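Long-range contact in YCAC GENE product (Escherichia coli, PDB 1YAC), which is probably a hydrolase, of unknown specificity, that assembles as an octamer and has the isochorismatase-type alpha-beta-alpha sandwich: residues A[127-138]-A[155-165]. Sequence-based numbering, arbitrary orientation.
Unlike the reference sequence in segment 155-165: Met155 (reference Leu).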
loop_
_atom_site.group_PDB
_atom_site.type_symbol
_atom_site.label_atom_id
_atom_site.label_comp_id
_atom_site.label_asym_id
_atom_site.label_seq_id
_atom_site.Cartn_x
_atom_site.Cartn_y
_atom_site.Cartn_z
ATOM N N ILE A 127 -20.513 -7.210 -26.938
ATOM C CA ILE A 127 -19.875 -8.498 -27.200
ATOM C C ILE A 127 -20.957 -9.475 -27.665
ATOM O O ILE A 127 -20.763 -10.192 -28.656
ATOM C CB ILE A 127 -19.135 -9.046 -25.934
ATOM C CG1 ILE A 127 -17.830 -8.268 -25.720
ATOM C CG2 ILE A 127 -18.850 -10.559 -26.061
ATOM C CD1 ILE A 127 -17.158 -8.541 -24.383
ATOM N N GLU A 128 -22.112 -9.464 -27.003
ATOM C CA GLU A 128 -23.199 -10.362 -27.407
ATOM C C GLU A 128 -23.644 -10.057 -28.840
ATOM O O GLU A 128 -24.016 -10.955 -29.589
ATOM C CB GLU A 128 -24.402 -10.249 -26.469
ATOM C CG GLU A 128 -25.591 -11.085 -26.934
ATOM C CD GLU A 128 -26.766 -11.057 -25.975
ATOM O OE1 GLU A 128 -26.556 -10.942 -24.747
ATOM O OE2 GLU A 128 -27.912 -11.182 -26.452
ATOM N N GLU A 129 -23.597 -8.785 -29.215
ATOM C CA GLU A 129 -23.985 -8.371 -30.560
ATOM C C GLU A 129 -22.926 -8.684 -31.621
ATOM O O GLU A 129 -23.157 -8.459 -32.804
ATOM C CB GLU A 129 -24.345 -6.883 -30.590
ATOM C CG GLU A 129 -25.645 -6.546 -29.872
ATOM C CD GLU A 129 -26.638 -5.793 -30.749
ATOM O OE1 GLU A 129 -26.529 -5.860 -31.988
ATOM O OE2 GLU A 129 -27.545 -5.137 -30.200
ATOM N N GLY A 130 -21.768 -9.189 -31.207
ATOM C CA GLY A 130 -20.739 -9.532 -32.166
ATOM C C GLY A 130 -19.613 -8.545 -32.371
ATOM O O GLY A 130 -18.761 -8.756 -33.235
ATOM N N PHE A 131 -19.581 -7.469 -31.595
ATOM C CA PHE A 131 -18.500 -6.492 -31.739
ATOM C C PHE A 131 -17.220 -6.942 -31.025
ATOM O O PHE A 131 -17.265 -7.739 -30.084
ATOM C CB PHE A 131 -18.912 -5.140 -31.140
ATOM C CG PHE A 131 -19.955 -4.405 -31.935
ATOM C CD1 PHE A 131 -19.583 -3.526 -32.948
ATOM C CD2 PHE A 131 -21.309 -4.560 -31.642
ATOM C CE1 PHE A 131 -20.553 -2.804 -33.656
ATOM C CE2 PHE A 131 -22.281 -3.851 -32.339
ATOM C CZ PHE A 131 -21.898 -2.970 -33.347
ATOM N N ASP A 132 -16.083 -6.445 -31.487
ATOM C CA ASP A 132 -14.812 -6.721 -30.830
ATOM C C ASP A 132 -14.661 -5.537 -29.888
ATOM O O ASP A 132 -14.571 -4.399 -30.332
ATOM C CB ASP A 132 -13.681 -6.774 -31.847
ATOM C CG ASP A 132 -13.744 -8.026 -32.680
ATOM O OD1 ASP A 132 -14.128 -9.073 -32.112
ATOM O OD2 ASP A 132 -13.459 -7.961 -33.892
ATOM N N VAL A 133 -14.654 -5.813 -28.593
ATOM C CA VAL A 133 -14.593 -4.762 -27.586
ATOM C C VAL A 133 -13.241 -4.634 -26.907
ATOM O O VAL A 133 -12.653 -5.622 -26.474
ATOM C CB VAL A 133 -15.701 -4.987 -26.518
ATOM C CG1 VAL A 133 -15.639 -3.937 -25.416
ATOM C CG2 VAL A 133 -17.082 -4.976 -27.184
ATOM N N PHE A 134 -12.786 -3.391 -26.793
ATOM C CA PHE A 134 -11.515 -3.048 -26.169
ATOM C C PHE A 134 -11.849 -2.024 -25.071
ATOM O O PHE A 134 -12.340 -0.928 -25.359
ATOM C CB PHE A 134 -10.585 -2.415 -27.214
ATOM C CG PHE A 134 -10.255 -3.322 -28.374
ATOM C CD1 PHE A 134 -11.181 -3.545 -29.389
ATOM C CD2 PHE A 134 -9.008 -3.927 -28.462
ATOM C CE1 PHE A 134 -10.865 -4.359 -30.488
ATOM C CE2 PHE A 134 -8.674 -4.737 -29.545
ATOM C CZ PHE A 134 -9.609 -4.956 -30.564
ATOM N N VAL A 135 -11.619 -2.396 -23.818
ATOM C CA VAL A 135 -11.908 -1.523 -22.682
ATOM C C VAL A 135 -10.660 -0.747 -22.274
ATOM O O VAL A 135 -9.588 -1.341 -22.122
ATOM C CB VAL A 135 -12.401 -2.366 -21.478
ATOM C CG1 VAL A 135 -12.577 -1.500 -20.237
ATOM C CG2 VAL A 135 -13.707 -3.064 -21.847
ATOM N N VAL A 136 -10.769 0.577 -22.156
ATOM C CA VAL A 136 -9.624 1.387 -21.737
ATOM C C VAL A 136 -9.741 1.479 -20.212
ATOM O O VAL A 136 -10.405 2.366 -19.670
ATOM C CB VAL A 136 -9.637 2.784 -22.383
ATOM C CG1 VAL A 136 -8.285 3.429 -22.225
ATOM C CG2 VAL A 136 -9.977 2.685 -23.861
ATOM N N THR A 137 -9.045 0.578 -19.531
ATOM C CA THR A 137 -9.122 0.469 -18.078
ATOM C C THR A 137 -8.551 1.634 -17.288
ATOM O O THR A 137 -8.890 1.806 -16.113
ATOM C CB THR A 137 -8.479 -0.842 -17.585
ATOM O OG1 THR A 137 -7.093 -0.851 -17.930
ATOM C CG2 THR A 137 -9.160 -2.046 -18.225
ATOM N N ASP A 138 -7.624 2.378 -17.892
ATOM C CA ASP A 138 -7.060 3.525 -17.194
ATOM C C ASP A 138 -7.777 4.850 -17.488
ATOM O O ASP A 138 -7.404 5.890 -16.942
ATOM C CB ASP A 138 -5.531 3.604 -17.338
ATOM C CG ASP A 138 -5.068 3.872 -18.754
ATOM O OD1 ASP A 138 -5.876 3.783 -19.706
ATOM O OD2 ASP A 138 -3.861 4.165 -18.912
ATOM N N MET A 155 -15.684 -8.571 -17.539
ATOM C CA MET A 155 -15.512 -8.198 -18.940
ATOM C C MET A 155 -14.555 -9.140 -19.678
ATOM O O MET A 155 -14.834 -9.576 -20.800
ATOM C CB MET A 155 -15.064 -6.738 -19.057
ATOM C CG MET A 155 -16.118 -5.760 -18.544
ATOM S SD MET A 155 -15.658 -4.039 -18.712
ATOM C CE MET A 155 -14.357 -3.859 -17.489
ATOM N N SER A 156 -13.458 -9.499 -19.024
ATOM C CA SER A 156 -12.474 -10.405 -19.610
ATOM C C SER A 156 -13.099 -11.785 -19.875
ATOM O O SER A 156 -12.889 -12.378 -20.933
ATOM C CB SER A 156 -11.271 -10.545 -18.671
ATOM O OG SER A 156 -10.250 -11.317 -19.278
ATOM N N GLN A 157 -13.886 -12.252 -18.905
ATOM C CA GLN A 157 -14.600 -13.531 -18.933
ATOM C C GLN A 157 -15.479 -13.578 -20.199
ATOM O O GLN A 157 -15.557 -14.605 -20.882
ATOM C CB GLN A 157 -15.446 -13.626 -17.634
ATOM C CG GLN A 157 -16.324 -14.872 -17.401
ATOM C CD GLN A 157 -17.039 -14.871 -16.009
ATOM O OE1 GLN A 157 -17.882 -14.007 -15.718
ATOM N NE2 GLN A 157 -16.719 -15.866 -15.173
ATOM N N ALA A 158 -16.066 -12.435 -20.547
ATOM C CA ALA A 158 -16.939 -12.333 -21.715
ATOM C C ALA A 158 -16.192 -12.194 -23.034
ATOM O O ALA A 158 -16.797 -12.275 -24.097
ATOM C CB ALA A 158 -17.893 -11.169 -21.546
ATOM N N GLY A 159 -14.894 -11.917 -22.968
ATOM C CA GLY A 159 -14.121 -11.766 -24.185
ATOM C C GLY A 159 -13.631 -10.353 -24.477
ATOM O O GLY A 159 -13.061 -10.109 -25.528
ATOM N N ALA A 160 -13.851 -9.413 -23.566
ATOM C CA ALA A 160 -13.366 -8.046 -23.786
ATOM C C ALA A 160 -11.849 -8.024 -23.648
ATOM O O ALA A 160 -11.284 -8.771 -22.845
ATOM C CB ALA A 160 -13.979 -7.100 -22.773
ATOM N N GLN A 161 -11.180 -7.222 -24.471
ATOM C CA GLN A 161 -9.732 -7.088 -24.375
ATOM C C GLN A 161 -9.476 -5.872 -23.478
ATOM O O GLN A 161 -10.020 -4.790 -23.714
ATOM C CB GLN A 161 -9.111 -6.889 -25.759
ATOM C CG GLN A 161 -9.257 -8.111 -26.667
ATOM C CD GLN A 161 -8.369 -8.053 -27.895
ATOM O OE1 GLN A 161 -7.144 -8.171 -27.790
ATOM N NE2 GLN A 161 -8.974 -7.884 -29.069
ATOM N N LEU A 162 -8.718 -6.072 -22.401
ATOM C CA LEU A 162 -8.416 -4.991 -21.475
ATOM C C LEU A 162 -7.163 -4.292 -21.958
ATOM O O LEU A 162 -6.128 -4.924 -22.137
ATOM C CB LEU A 162 -8.205 -5.538 -20.054
ATOM C CG LEU A 162 -9.343 -6.373 -19.454
ATOM C CD1 LEU A 162 -9.005 -6.657 -18.009
ATOM C CD2 LEU A 162 -10.691 -5.664 -19.563
ATOM N N MET A 163 -7.286 -2.996 -22.214
ATOM C CA MET A 163 -6.173 -2.199 -22.692
ATOM C C MET A 163 -6.089 -0.869 -21.933
ATOM O O MET A 163 -6.951 -0.539 -21.104
ATOM C CB MET A 163 -6.317 -1.962 -24.211
ATOM C CG MET A 163 -5.905 -3.192 -25.080
ATOM S SD MET A 163 -6.001 -2.835 -26.812
ATOM C CE MET A 163 -4.443 -2.106 -27.109
ATOM N N THR A 164 -5.002 -0.144 -22.156
ATOM C CA THR A 164 -4.813 1.154 -21.519
ATOM C C THR A 164 -4.545 2.154 -22.642
ATOM O O THR A 164 -4.115 1.751 -23.727
ATOM C CB THR A 164 -3.727 1.086 -20.409
ATOM O OG1 THR A 164 -2.626 0.283 -20.844
ATOM C CG2 THR A 164 -4.331 0.424 -19.157
ATOM N N TRP A 165 -4.785 3.441 -22.401
ATOM C CA TRP A 165 -4.669 4.419 -23.477
ATOM C C TRP A 165 -3.393 4.450 -24.297
ATOM O O TRP A 165 -3.463 4.550 -25.518
ATOM C CB TRP A 165 -5.115 5.837 -23.037
ATOM C CG TRP A 165 -4.081 6.646 -22.321
ATOM C CD1 TRP A 165 -3.986 6.852 -20.973
ATOM C CD2 TRP A 165 -2.981 7.346 -22.918
ATOM N NE1 TRP A 165 -2.886 7.633 -20.695
ATOM C CE2 TRP A 165 -2.251 7.948 -21.871
ATOM C CE3 TRP A 165 -2.538 7.518 -24.240
ATOM C CZ2 TRP A 165 -1.101 8.711 -22.102
ATOM C CZ3 TRP A 165 -1.398 8.273 -24.471
ATOM C CH2 TRP A 165 -0.690 8.861 -23.406
HETATM O O HOH W 1 -14.450 -8.553 -27.520
HETATM O O HOH W 2 -11.909 -7.577 -28.761
#
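Val135 and Met163 sit at the heart of a parallel strand pair: Met163 N donates to Val135 O at 2.8 Å, and Val135 N to Gln161 O. Gln161 N to Val133 O and Thr137 N to Met163 O extend the pairing, which adds strand 161-163 to strand 132-136 as an edge strand of this chain's sheet, closing a beta-alpha-beta unit through helix 145-158. On one face Val135, a branched residue suited to a strand, presses CG2 against Met155 SD (3.8 Å) and the small Ala160 CB, while Ile127 CD1 reaches Ala158 CB and Ala160 CB.

On the other face Gln161 can be followed outward. Its CB lies 4.0 Å from Phe134 CD2; with CG beside the backbone N (chi1 -66°) and the chain extended beyond, the side chain runs alongside the ring. CD packs 3.7 Å from Phe134 CE2, NE2 3.2 Å and OE1 4.1 Å from that same atom, amide and ring planes 40° apart. The N-H bonds of NE2 go to Val6 O and a water held by Val133 O; OE1 accepts from Arg154 of a neighbouring subunit. Polarisable Met163 SD suits the ring's edge, 3.6 Å from Phe134 CD2, a Met-aromatic contact.

Past the strands, Asp138's short side chain (chi1 66°) brings OD1 to Trp165 N (2.9 Å), met on the syn side. An alanine here is likely to cost that amide its acceptor and Thr164 the carboxylate packed against its CB. Four backbone bonds thus serve the strand pair, a water bridges Val133 N to Gly159 O, and a carboxylate takes the first N-H of helix 165-173.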